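Local atomic coordinates of glycoside hydrolase, GH17 family (Formosa sp. Hel1_33_131, PDB entry 6FCG), a protein that probably hydrolyses internal beta-1,3-glucosidic linkages of laminarin, the storage glucan of microalgae, as an endo-acting laminarinase. Residues A121-W129 / S177-W188; D325-Y333 / G371-V382. One frame throughout, in Å; residues are numbered along the deposited sequence.

Overall arrangement
Contact 1 and contact 2 sit on opposite sides of the centre of one chain. Their centres are about 33 Å apart and their nearest atoms about 17 Å, so they do not touch. They share no helix or strand, but both join parts of the same (beta/alpha)8 barrel. Contact 1 (121-129 with 177-188) packs loop against loop and the start of helix 182-197. It is only partly buried and reaches a second subunit. Contact 2 (325-333 with 371-382) sets the start of helix 326-342 on a loop. It is buried, and no other chain touches it. Tryptophans around one carboxylate oxygen mark contact 1, whereas contact 2 pairs tyrosines and aliphatic groups with a charged edge.

Contact 1 (A121-W129 / S177-W188); sequences AWIDCKNAW and SYFVQPAVILKW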
loop_
_atom_site.group_PDB
_atom_site.type_symbol
_atom_site.label_atom_id
_atom_site.label_comp_id
_atom_site.label_asym_id
_atom_site.label_seq_id
_atom_site.Cartn_x
_atom_site.Cartn_y
_atom_site.Cartn_z
ATOM N N ALA A 121 -7.936 -26.772 34.954
ATOM C CA ALA A 121 -6.832 -27.702 34.796
ATOM C C ALA A 121 -6.434 -27.568 33.333
ATOM O O ALA A 121 -7.270 -27.809 32.441
ATOM C CB ALA A 121 -7.283 -29.117 35.103
ATOM N N TRP A 122 -5.196 -27.150 33.087
ATOM C CA TRP A 122 -4.735 -26.961 31.722
ATOM C C TRP A 122 -4.355 -28.300 31.082
ATOM O O TRP A 122 -3.636 -29.101 31.682
ATOM C CB TRP A 122 -3.551 -26.017 31.655
ATOM C CG TRP A 122 -3.239 -25.631 30.243
ATOM C CD1 TRP A 122 -2.496 -26.349 29.339
ATOM C CD2 TRP A 122 -3.686 -24.470 29.559
ATOM N NE1 TRP A 122 -2.466 -25.691 28.136
ATOM C CE2 TRP A 122 -3.178 -24.532 28.245
ATOM C CE3 TRP A 122 -4.457 -23.381 29.923
ATOM C CZ2 TRP A 122 -3.420 -23.537 27.298
ATOM C CZ3 TRP A 122 -4.704 -22.389 28.977
ATOM C CH2 TRP A 122 -4.182 -22.465 27.685
ATOM N N ILE A 123 -4.815 -28.492 29.843
ATOM C CA ILE A 123 -4.565 -29.690 29.065
ATOM C C ILE A 123 -3.746 -29.358 27.822
ATOM O O ILE A 123 -4.092 -28.451 27.053
ATOM C CB ILE A 123 -5.909 -30.294 28.643
ATOM C CG1 ILE A 123 -6.691 -30.739 29.878
ATOM C CG2 ILE A 123 -5.723 -31.451 27.686
ATOM C CD1 ILE A 123 -6.090 -31.892 30.676
ATOM N N ASP A 124 -2.687 -30.131 27.617
ATOM C CA ASP A 124 -1.797 -30.005 26.462
ATOM C C ASP A 124 -1.764 -31.277 25.635
ATOM O O ASP A 124 -1.959 -32.369 26.159
ATOM C CB ASP A 124 -0.381 -29.764 26.951
ATOM C CG ASP A 124 -0.140 -28.338 27.419
ATOM O OD1 ASP A 124 -0.767 -27.397 26.889
ATOM O OD2 ASP A 124 0.749 -28.156 28.293
ATOM N N CYS A 125 -1.477 -31.112 24.357
ATOM C CA CYS A 125 -1.085 -32.184 23.470
ATOM C C CYS A 125 0.385 -32.484 23.651
ATOM O O CYS A 125 1.110 -31.723 24.286
ATOM C CB CYS A 125 -1.324 -31.775 22.016
ATOM S SG CYS A 125 -0.119 -30.613 21.269
ATOM N N LYS A 126 0.824 -33.603 23.085
ATOM C CA LYS A 126 2.217 -34.028 23.197
ATOM C C LYS A 126 3.203 -32.989 22.634
ATOM O O LYS A 126 3.024 -32.499 21.526
ATOM C CB LYS A 126 2.436 -35.352 22.491
ATOM C CG LYS A 126 3.826 -35.944 22.721
ATOM C CD LYS A 126 3.952 -37.253 21.970
ATOM C CE LYS A 126 5.211 -38.000 22.367
ATOM N NZ LYS A 126 5.665 -38.809 21.192
ATOM N N ASN A 127 4.236 -32.688 23.433
ATOM C CA ASN A 127 5.295 -31.725 23.098
ATOM C C ASN A 127 4.900 -30.267 23.028
ATOM O O ASN A 127 5.722 -29.417 22.727
ATOM C CB ASN A 127 6.082 -32.115 21.818
ATOM C CG ASN A 127 6.834 -33.438 21.930
ATOM O OD1 ASN A 127 7.113 -34.079 20.916
ATOM N ND2 ASN A 127 7.239 -33.811 23.131
ATOM N N ALA A 128 3.686 -29.935 23.406
ATOM C CA ALA A 128 3.331 -28.532 23.588
ATOM C C ALA A 128 4.352 -27.777 24.456
ATOM O O ALA A 128 4.864 -28.295 25.432
ATOM C CB ALA A 128 1.965 -28.429 24.226
ATOM N N TRP A 129 4.647 -26.555 24.040
ATOM C CA TRP A 129 5.572 -25.657 24.733
ATOM C C TRP A 129 7.018 -26.180 24.797
ATOM O O TRP A 129 7.770 -25.709 25.635
ATOM C CB TRP A 129 5.065 -25.290 26.136
ATOM C CG TRP A 129 3.581 -25.100 26.199
ATOM C CD1 TRP A 129 2.685 -25.880 26.881
ATOM C CD2 TRP A 129 2.812 -24.135 25.485
ATOM N NE1 TRP A 129 1.410 -25.435 26.652
ATOM C CE2 TRP A 129 1.462 -24.353 25.805
ATOM C CE3 TRP A 129 3.134 -23.091 24.606
ATOM C CZ2 TRP A 129 0.430 -23.564 25.277
ATOM C CZ3 TRP A 129 2.096 -22.295 24.079
ATOM C CH2 TRP A 129 0.766 -22.547 24.418
ATOM N N SER A 177 -0.711 -24.269 19.168
ATOM C CA SER A 177 0.343 -24.583 20.125
ATOM C C SER A 177 0.101 -25.799 20.982
ATOM O O SER A 177 1.077 -26.327 21.515
ATOM C CB SER A 177 0.619 -23.390 21.048
ATOM O OG SER A 177 1.500 -22.508 20.400
ATOM N N TYR A 178 -1.147 -26.214 21.175
ATOM C CA TYR A 178 -1.420 -27.243 22.199
ATOM C C TYR A 178 -2.671 -28.103 22.077
ATOM O O TYR A 178 -2.892 -28.958 22.939
ATOM C CB TYR A 178 -1.460 -26.570 23.586
ATOM C CG TYR A 178 -2.647 -25.621 23.793
ATOM C CD1 TYR A 178 -2.640 -24.308 23.282
ATOM C CD2 TYR A 178 -3.764 -26.032 24.510
ATOM C CE1 TYR A 178 -3.728 -23.459 23.480
ATOM C CE2 TYR A 178 -4.842 -25.181 24.708
ATOM C CZ TYR A 178 -4.827 -23.908 24.200
ATOM O OH TYR A 178 -5.908 -23.108 24.426
ATOM N N PHE A 179 -3.473 -27.927 21.033
ATOM C CA PHE A 179 -4.792 -28.533 21.047
ATOM C C PHE A 179 -4.747 -30.051 21.047
ATOM O O PHE A 179 -3.805 -30.662 20.563
ATOM C CB PHE A 179 -5.699 -27.981 19.942
ATOM C CG PHE A 179 -5.486 -28.587 18.575
ATOM C CD1 PHE A 179 -6.191 -29.728 18.192
ATOM C CD2 PHE A 179 -4.699 -27.946 17.623
ATOM C CE1 PHE A 179 -6.029 -30.270 16.918
ATOM C CE2 PHE A 179 -4.553 -28.474 16.347
ATOM C CZ PHE A 179 -5.208 -29.641 15.995
ATOM N N VAL A 180 -5.797 -30.634 21.588
ATOM C CA VAL A 180 -5.951 -32.070 21.685
ATOM C C VAL A 180 -7.294 -32.492 21.051
ATOM O O VAL A 180 -8.179 -31.656 20.748
ATOM C CB VAL A 180 -5.842 -32.541 23.176
ATOM C CG1 VAL A 180 -4.460 -32.244 23.679
ATOM C CG2 VAL A 180 -6.934 -31.921 24.072
ATOM N N GLN A 181 -7.438 -33.801 20.881
ATOM C CA GLN A 181 -8.685 -34.370 20.410
ATOM C C GLN A 181 -9.681 -34.470 21.578
ATOM O O GLN A 181 -9.280 -34.527 22.736
ATOM C CB GLN A 181 -8.436 -35.751 19.789
ATOM C CG GLN A 181 -7.461 -35.725 18.636
ATOM C CD GLN A 181 -7.970 -34.856 17.527
ATOM O OE1 GLN A 181 -7.429 -33.816 17.355
ATOM N NE2 GLN A 181 -9.080 -35.228 16.825
ATOM N N PRO A 182 -10.985 -34.508 21.280
ATOM C CA PRO A 182 -11.953 -34.617 22.353
ATOM C C PRO A 182 -11.810 -35.880 23.211
ATOM O O PRO A 182 -12.200 -35.849 24.358
ATOM C CB PRO A 182 -13.299 -34.562 21.632
ATOM C CG PRO A 182 -13.010 -34.824 20.195
ATOM C CD PRO A 182 -11.629 -34.314 19.973
ATOM N N ALA A 183 -11.244 -36.958 22.665
ATOM C CA ALA A 183 -10.977 -38.166 23.448
ATOM C C ALA A 183 -10.154 -37.880 24.698
ATOM O O ALA A 183 -10.385 -38.508 25.754
ATOM C CB ALA A 183 -10.282 -39.235 22.607
ATOM N N VAL A 184 -9.195 -36.976 24.584
ATOM C CA VAL A 184 -8.351 -36.645 25.748
ATOM C C VAL A 184 -9.136 -35.803 26.811
ATOM O O VAL A 184 -9.046 -36.091 27.991
ATOM C CB VAL A 184 -6.852 -36.260 25.438
ATOM C CG1 VAL A 184 -6.439 -36.507 23.986
ATOM C CG2 VAL A 184 -6.635 -34.831 25.826
ATOM N N ILE A 185 -9.982 -34.874 26.410
ATOM C CA ILE A 185 -10.833 -34.212 27.401
ATOM C C ILE A 185 -11.806 -35.202 28.082
ATOM O O ILE A 185 -11.947 -35.176 29.304
ATOM C CB ILE A 185 -11.620 -33.047 26.806
ATOM C CG1 ILE A 185 -10.698 -32.081 26.065
ATOM C CG2 ILE A 185 -12.431 -32.341 27.888
ATOM C CD1 ILE A 185 -9.473 -31.590 26.809
ATOM N N LEU A 186 -12.440 -36.070 27.284
ATOM C CA LEU A 186 -13.335 -37.112 27.765
ATOM C C LEU A 186 -12.674 -38.009 28.798
ATOM O O LEU A 186 -13.243 -38.303 29.845
ATOM C CB LEU A 186 -13.807 -37.968 26.594
ATOM C CG LEU A 186 -14.722 -39.181 26.891
ATOM C CD1 LEU A 186 -16.053 -38.741 27.481
ATOM C CD2 LEU A 186 -14.947 -39.981 25.617
ATOM N N LYS A 187 -11.462 -38.433 28.501
ATOM C CA LYS A 187 -10.677 -39.243 29.426
ATOM C C LYS A 187 -10.620 -38.624 30.826
ATOM O O LYS A 187 -10.910 -39.274 31.821
ATOM C CB LYS A 187 -9.273 -39.428 28.872
ATOM C CG LYS A 187 -8.393 -40.349 29.681
ATOM C CD LYS A 187 -6.924 -40.135 29.334
ATOM C CE LYS A 187 -6.044 -40.899 30.297
ATOM N NZ LYS A 187 -4.610 -40.607 30.010
ATOM N N TRP A 188 -10.227 -37.361 30.897
ATOM C CA TRP A 188 -10.053 -36.695 32.185
ATOM C C TRP A 188 -11.368 -36.282 32.822
ATOM O O TRP A 188 -11.496 -36.302 34.037
ATOM C CB TRP A 188 -9.074 -35.522 32.064
ATOM C CG TRP A 188 -7.702 -35.984 31.742
ATOM C CD1 TRP A 188 -7.015 -35.745 30.603
ATOM C CD2 TRP A 188 -6.885 -36.829 32.541
ATOM N NE1 TRP A 188 -5.792 -36.362 30.652
ATOM C CE2 TRP A 188 -5.688 -37.037 31.835
ATOM C CE3 TRP A 188 -7.051 -37.432 33.800
ATOM C CZ2 TRP A 188 -4.656 -37.805 32.335
ATOM C CZ3 TRP A 188 -6.027 -38.198 34.307
ATOM C CH2 TRP A 188 -4.832 -38.383 33.568
HETATM O O HOH W 1 3.584 -25.560 21.513
#
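Asp-124 and Tyr-178 bring the two backbones nearest, CA to CA 5.1 Å, and beside them Cys-125 N donates to Tyr-178 O at 2.9 Å with a bent N-H...O angle of 140°. The segments run through the connections after neighbouring parallel strands, 116-121 and 161-168, of the (beta/alpha)8 barrel. Trp-122, Trp-129 and Tyr-178 form an aromatic cluster. Trp-122 lays CZ2 over one face of the Tyr-178 ring, 3.4 Å from Tyr-178 CE2, with the planes oblique at 41°. Trp-129 runs alongside Tyr-178 in nearly parallel planes that barely overlap; its CZ2 is 3.7 Å from Tyr-178 CD1. The edge of the tyrosine ring meets Ile-123 O, and its OH bonds to Asn-168 O. An alanine in place of Tyr-178 would probably open a gap beside both indoles and leave Asn-168 O without its hydroxyl partner.

Asp-124 holds both indoles through one oxygen. Trp-122 NE1 reaches Asp-124 OD1 at 2.7 Å and Trp-129 NE1 reaches it at 2.9 Å, from opposite faces of the carboxylate plane. This should fix how the indoles are turned. Trp-129 also stacks on His-430 of the second subunit.

Further on, Ile-123 turns to helix 182-197. Its chi1 of -64° sets CG2 anti to the backbone N, and this methyl meets Val-180 CG2 at 3.8 Å and also touches Val-184 and Ile-185. Its CD1 approaches Trp-188. At the other end a water accepts from Trp-129 N and donates to Ser-177 O at 2.6 Å.

Contact 2 (D325-Y333 / G371-V382); sequences DEYKEAIFY and GLFTVDGKAKYV
Ala-330 CB is the apolar centre and touches both Val-382 and Tyr-381. It lies 3.5 Å from Val-382 CA, and the small side chain lets the backbones of Ala-330 and Val-382 come close. The same methyl meets the edge of the Tyr-381 ring, 3.5 Å from CD2.

Two tyrosines extend this centre along the helix. Tyr-327 lies beside Tyr-381 and points the same way. The edge of Tyr-327 is turned to the face of Tyr-381 in an offset edge-to-face pair, centroids 5.7 Å apart and planes at 65°. Tyr-381 also meets Trp-384 edge to face. Nearly two turns on from Tyr-327, Tyr-333 extends away from its own backbone N (chi1 179°), which carries its ring across Leu-372 and Val-382. Leu-372 CD2 stands over a face of that ring in a CH-pi contact, 4.2 Å from the centroid. Val-382 CG2 comes obliquely to Tyr-333 CD2 at 3.5 Å. The hydroxyl of Tyr-333 bonds to Arg-337.

Outward from Ala-330 the contact becomes polar. Tyr-381 N donates to Glu-326 OE1 at 2.9 Å with an N-H...O angle of 159°, meeting the carboxylate on its anti side but out of its plane. Thr-405 OG1 bonds to the same oxygen. The aliphatic chain of Lys-380 crosses Glu-326 at about a right angle, and its CD touches Glu-329 OE2. Lys-380 NZ donates to Gly-371 O at 2.8 Å and forms its salt bridge with Asp-354, not with Glu-329. At the helix start, Asp-325 OD1 accepts from Lys-328 N at 2.9 Å.

This is an N-capped barrel helix: 326-342 follows strand 301-305 of the (beta/alpha)8 fold of family 17, and its first turns pack on the loop that leads to helix 384-388.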
loop_
_atom_site.group_PDB
_atom_site.type_symbol
_atom_site.label_atom_id
_atom_site.label_comp_id
_atom_site.label_asym_id
_atom_site.label_seq_id
_atom_site.Cartn_x
_atom_site.Cartn_y
_atom_site.Cartn_z
ATOM N N ASP A 325 -12.096 0.267 22.462
ATOM C CA ASP A 325 -12.032 1.462 23.318
ATOM C C ASP A 325 -12.922 1.200 24.540
ATOM O O ASP A 325 -13.726 0.261 24.520
ATOM C CB ASP A 325 -12.462 2.745 22.569
ATOM C CG ASP A 325 -13.880 2.656 22.026
ATOM O OD1 ASP A 325 -14.819 2.620 22.857
ATOM O OD2 ASP A 325 -14.048 2.641 20.773
ATOM N N GLU A 326 -12.829 2.038 25.567
ATOM C CA GLU A 326 -13.545 1.779 26.813
ATOM C C GLU A 326 -15.059 1.910 26.723
ATOM O O GLU A 326 -15.795 1.291 27.526
ATOM C CB GLU A 326 -13.042 2.676 27.920
ATOM C CG GLU A 326 -11.608 2.359 28.323
ATOM C CD GLU A 326 -11.090 3.186 29.493
ATOM O OE1 GLU A 326 -11.905 3.767 30.250
ATOM O OE2 GLU A 326 -9.858 3.243 29.662
ATOM N N TYR A 327 -15.530 2.704 25.758
ATOM C CA TYR A 327 -16.964 2.924 25.572
ATOM C C TYR A 327 -17.622 1.687 24.975
ATOM O O TYR A 327 -18.649 1.206 25.462
ATOM C CB TYR A 327 -17.199 4.160 24.690
ATOM C CG TYR A 327 -18.646 4.569 24.488
ATOM C CD1 TYR A 327 -19.477 4.832 25.578
ATOM C CD2 TYR A 327 -19.168 4.761 23.216
ATOM C CE1 TYR A 327 -20.797 5.238 25.402
ATOM C CE2 TYR A 327 -20.482 5.173 23.033
ATOM C CZ TYR A 327 -21.286 5.412 24.127
ATOM O OH TYR A 327 -22.575 5.815 23.936
ATOM N N LYS A 328 -17.046 1.172 23.901
ATOM C CA LYS A 328 -17.604 -0.016 23.282
ATOM C C LYS A 328 -17.477 -1.216 24.203
ATOM O O LYS A 328 -18.337 -2.080 24.164
ATOM C CB LYS A 328 -16.972 -0.307 21.923
ATOM C CG LYS A 328 -17.326 0.729 20.891
ATOM C CD LYS A 328 -17.034 0.211 19.507
ATOM C CE LYS A 328 -16.009 1.038 18.748
ATOM N NZ LYS A 328 -16.326 2.304 18.157
ATOM N N GLU A 329 -16.408 -1.270 25.002
ATOM C CA GLU A 329 -16.254 -2.326 26.007
ATOM C C GLU A 329 -17.405 -2.302 27.006
ATOM O O GLU A 329 -17.979 -3.354 27.334
ATOM C CB GLU A 329 -14.929 -2.202 26.771
ATOM C CG GLU A 329 -14.777 -3.250 27.860
ATOM C CD GLU A 329 -13.591 -3.014 28.748
ATOM O OE1 GLU A 329 -12.938 -4.026 28.959
ATOM O OE2 GLU A 329 -13.317 -1.871 29.251
ATOM N N ALA A 330 -17.719 -1.118 27.501
ATOM C CA ALA A 330 -18.830 -0.960 28.426
ATOM C C ALA A 330 -20.164 -1.392 27.808
ATOM O O ALA A 330 -20.949 -2.106 28.441
ATOM C CB ALA A 330 -18.914 0.476 28.913
ATOM N N ILE A 331 -20.418 -0.970 26.577
ATOM C CA ILE A 331 -21.635 -1.383 25.895
ATOM C C ILE A 331 -21.713 -2.917 25.774
ATOM O O ILE A 331 -22.748 -3.522 26.063
ATOM C CB ILE A 331 -21.766 -0.724 24.516
ATOM C CG1 ILE A 331 -22.016 0.772 24.688
ATOM C CG2 ILE A 331 -22.922 -1.353 23.727
ATOM C CD1 ILE A 331 -21.799 1.574 23.422
ATOM N N PHE A 332 -20.610 -3.541 25.388
ATOM C CA PHE A 332 -20.580 -4.987 25.241
ATOM C C PHE A 332 -20.798 -5.688 26.583
ATOM O O PHE A 332 -21.630 -6.591 26.667
ATOM C CB PHE A 332 -19.272 -5.449 24.587
ATOM C CG PHE A 332 -19.252 -6.914 24.246
ATOM C CD1 PHE A 332 -20.012 -7.395 23.192
ATOM C CD2 PHE A 332 -18.480 -7.807 24.978
ATOM C CE1 PHE A 332 -20.005 -8.742 22.868
ATOM C CE2 PHE A 332 -18.456 -9.151 24.650
ATOM C CZ PHE A 332 -19.223 -9.621 23.596
ATOM N N TYR A 333 -20.056 -5.257 27.605
ATOM C CA TYR A 333 -20.159 -5.826 28.944
ATOM C C TYR A 333 -21.612 -5.827 29.445
ATOM O O TYR A 333 -22.107 -6.855 29.912
ATOM C CB TYR A 333 -19.289 -5.051 29.944
ATOM C CG TYR A 333 -19.371 -5.575 31.350
ATOM C CD1 TYR A 333 -18.724 -6.748 31.713
ATOM C CD2 TYR A 333 -20.077 -4.880 32.325
ATOM C CE1 TYR A 333 -18.780 -7.224 33.017
ATOM C CE2 TYR A 333 -20.145 -5.340 33.634
ATOM C CZ TYR A 333 -19.502 -6.513 33.980
ATOM O OH TYR A 333 -19.618 -6.925 35.286
ATOM N N GLY A 371 -9.247 -5.975 30.717
ATOM C CA GLY A 371 -9.750 -5.678 32.032
ATOM C C GLY A 371 -10.924 -4.734 32.065
ATOM O O GLY A 371 -11.150 -3.975 31.124
ATOM N N LEU A 372 -11.697 -4.823 33.153
ATOM C CA LEU A 372 -12.612 -3.755 33.555
ATOM C C LEU A 372 -11.815 -2.679 34.284
ATOM O O LEU A 372 -12.216 -1.508 34.329
ATOM C CB LEU A 372 -13.714 -4.294 34.435
ATOM C CG LEU A 372 -14.516 -5.453 33.884
ATOM C CD1 LEU A 372 -15.453 -5.966 34.957
ATOM C CD2 LEU A 372 -15.294 -5.077 32.640
ATOM N N PHE A 373 -10.695 -3.076 34.875
ATOM C CA PHE A 373 -9.752 -2.150 35.515
ATOM C C PHE A 373 -8.429 -2.194 34.775
ATOM O O PHE A 373 -8.087 -3.226 34.149
ATOM C CB PHE A 373 -9.445 -2.567 36.976
ATOM C CG PHE A 373 -10.635 -2.617 37.884
ATOM C CD1 PHE A 373 -11.391 -3.758 38.013
ATOM C CD2 PHE A 373 -10.979 -1.502 38.652
ATOM C CE1 PHE A 373 -12.482 -3.784 38.848
ATOM C CE2 PHE A 373 -12.082 -1.531 39.491
ATOM C CZ PHE A 373 -12.824 -2.678 39.598
ATOM N N THR A 374 -7.642 -1.125 34.954
ATOM C CA THR A 374 -6.281 -1.036 34.404
ATOM C C THR A 374 -5.378 -1.807 35.345
ATOM O O THR A 374 -5.794 -2.173 36.434
ATOM C CB THR A 374 -5.739 0.403 34.189
ATOM O OG1 THR A 374 -5.350 1.026 35.428
ATOM C CG2 THR A 374 -6.702 1.287 33.428
ATOM N N VAL A 375 -4.140 -2.051 34.944
ATOM C CA VAL A 375 -3.206 -2.766 35.833
ATOM C C VAL A 375 -3.021 -1.977 37.169
ATOM O O VAL A 375 -2.933 -2.565 38.227
ATOM C CB VAL A 375 -1.880 -3.188 35.141
ATOM C CG1 VAL A 375 -1.035 -1.984 34.803
ATOM C CG2 VAL A 375 -1.081 -4.129 36.021
ATOM N N ASP A 376 -2.998 -0.641 37.095
ATOM C CA ASP A 376 -2.824 0.248 38.261
ATOM C C ASP A 376 -4.086 0.435 39.114
ATOM O O ASP A 376 -4.052 1.140 40.114
ATOM C CB ASP A 376 -2.322 1.640 37.813
ATOM C CG ASP A 376 -0.980 1.586 37.047
ATOM O OD1 ASP A 376 -0.001 0.960 37.527
ATOM O OD2 ASP A 376 -0.913 2.170 35.948
ATOM N N GLY A 377 -5.196 -0.184 38.729
ATOM C CA GLY A 377 -6.405 -0.161 39.522
ATOM C C GLY A 377 -7.341 0.969 39.170
ATOM O O GLY A 377 -8.270 1.227 39.923
ATOM N N LYS A 378 -7.126 1.635 38.040
ATOM C CA LYS A 378 -8.094 2.595 37.546
ATOM C C LYS A 378 -9.314 1.900 36.936
ATOM O O LYS A 378 -9.193 0.902 36.233
ATOM C CB LYS A 378 -7.478 3.511 36.512
ATOM C CG LYS A 378 -6.408 4.427 37.073
ATOM C CD LYS A 378 -6.437 5.765 36.341
ATOM C CE LYS A 378 -5.535 6.804 36.987
ATOM N NZ LYS A 378 -4.117 6.393 36.814
ATOM N N ALA A 379 -10.500 2.408 37.241
ATOM C CA ALA A 379 -11.735 1.864 36.704
ATOM C C ALA A 379 -11.984 2.468 35.332
ATOM O O ALA A 379 -12.094 3.677 35.196
ATOM C CB ALA A 379 -12.902 2.169 37.641
ATOM N N LYS A 380 -12.113 1.603 34.331
ATOM C CA LYS A 380 -12.457 2.022 32.976
ATOM C C LYS A 380 -13.916 2.439 32.907
ATOM O O LYS A 380 -14.707 2.123 33.806
ATOM C CB LYS A 380 -12.217 0.889 31.981
ATOM C CG LYS A 380 -10.755 0.499 31.823
ATOM C CD LYS A 380 -10.627 -0.792 31.044
ATOM C CE LYS A 380 -9.171 -1.224 30.901
ATOM N NZ LYS A 380 -9.017 -2.469 30.080
ATOM N N TYR A 381 -14.267 3.120 31.827
ATOM C CA TYR A 381 -15.599 3.688 31.631
ATOM C C TYR A 381 -16.748 2.827 32.134
ATOM O O TYR A 381 -17.663 3.320 32.815
ATOM C CB TYR A 381 -15.839 4.043 30.157
ATOM C CG TYR A 381 -17.205 4.658 29.944
ATOM C CD1 TYR A 381 -17.489 5.947 30.408
ATOM C CD2 TYR A 381 -18.235 3.932 29.334
ATOM C CE1 TYR A 381 -18.746 6.503 30.244
ATOM C CE2 TYR A 381 -19.496 4.472 29.164
ATOM C CZ TYR A 381 -19.749 5.759 29.619
ATOM O OH TYR A 381 -20.992 6.315 29.420
ATOM N N VAL A 382 -16.692 1.541 31.792
ATOM C CA VAL A 382 -17.691 0.561 32.226
ATOM C C VAL A 382 -18.061 0.622 33.716
ATOM O O VAL A 382 -19.224 0.383 34.049
ATOM C CB VAL A 382 -17.267 -0.873 31.810
ATOM C CG1 VAL A 382 -15.984 -1.320 32.495
ATOM C CG2 VAL A 382 -18.381 -1.883 32.031
#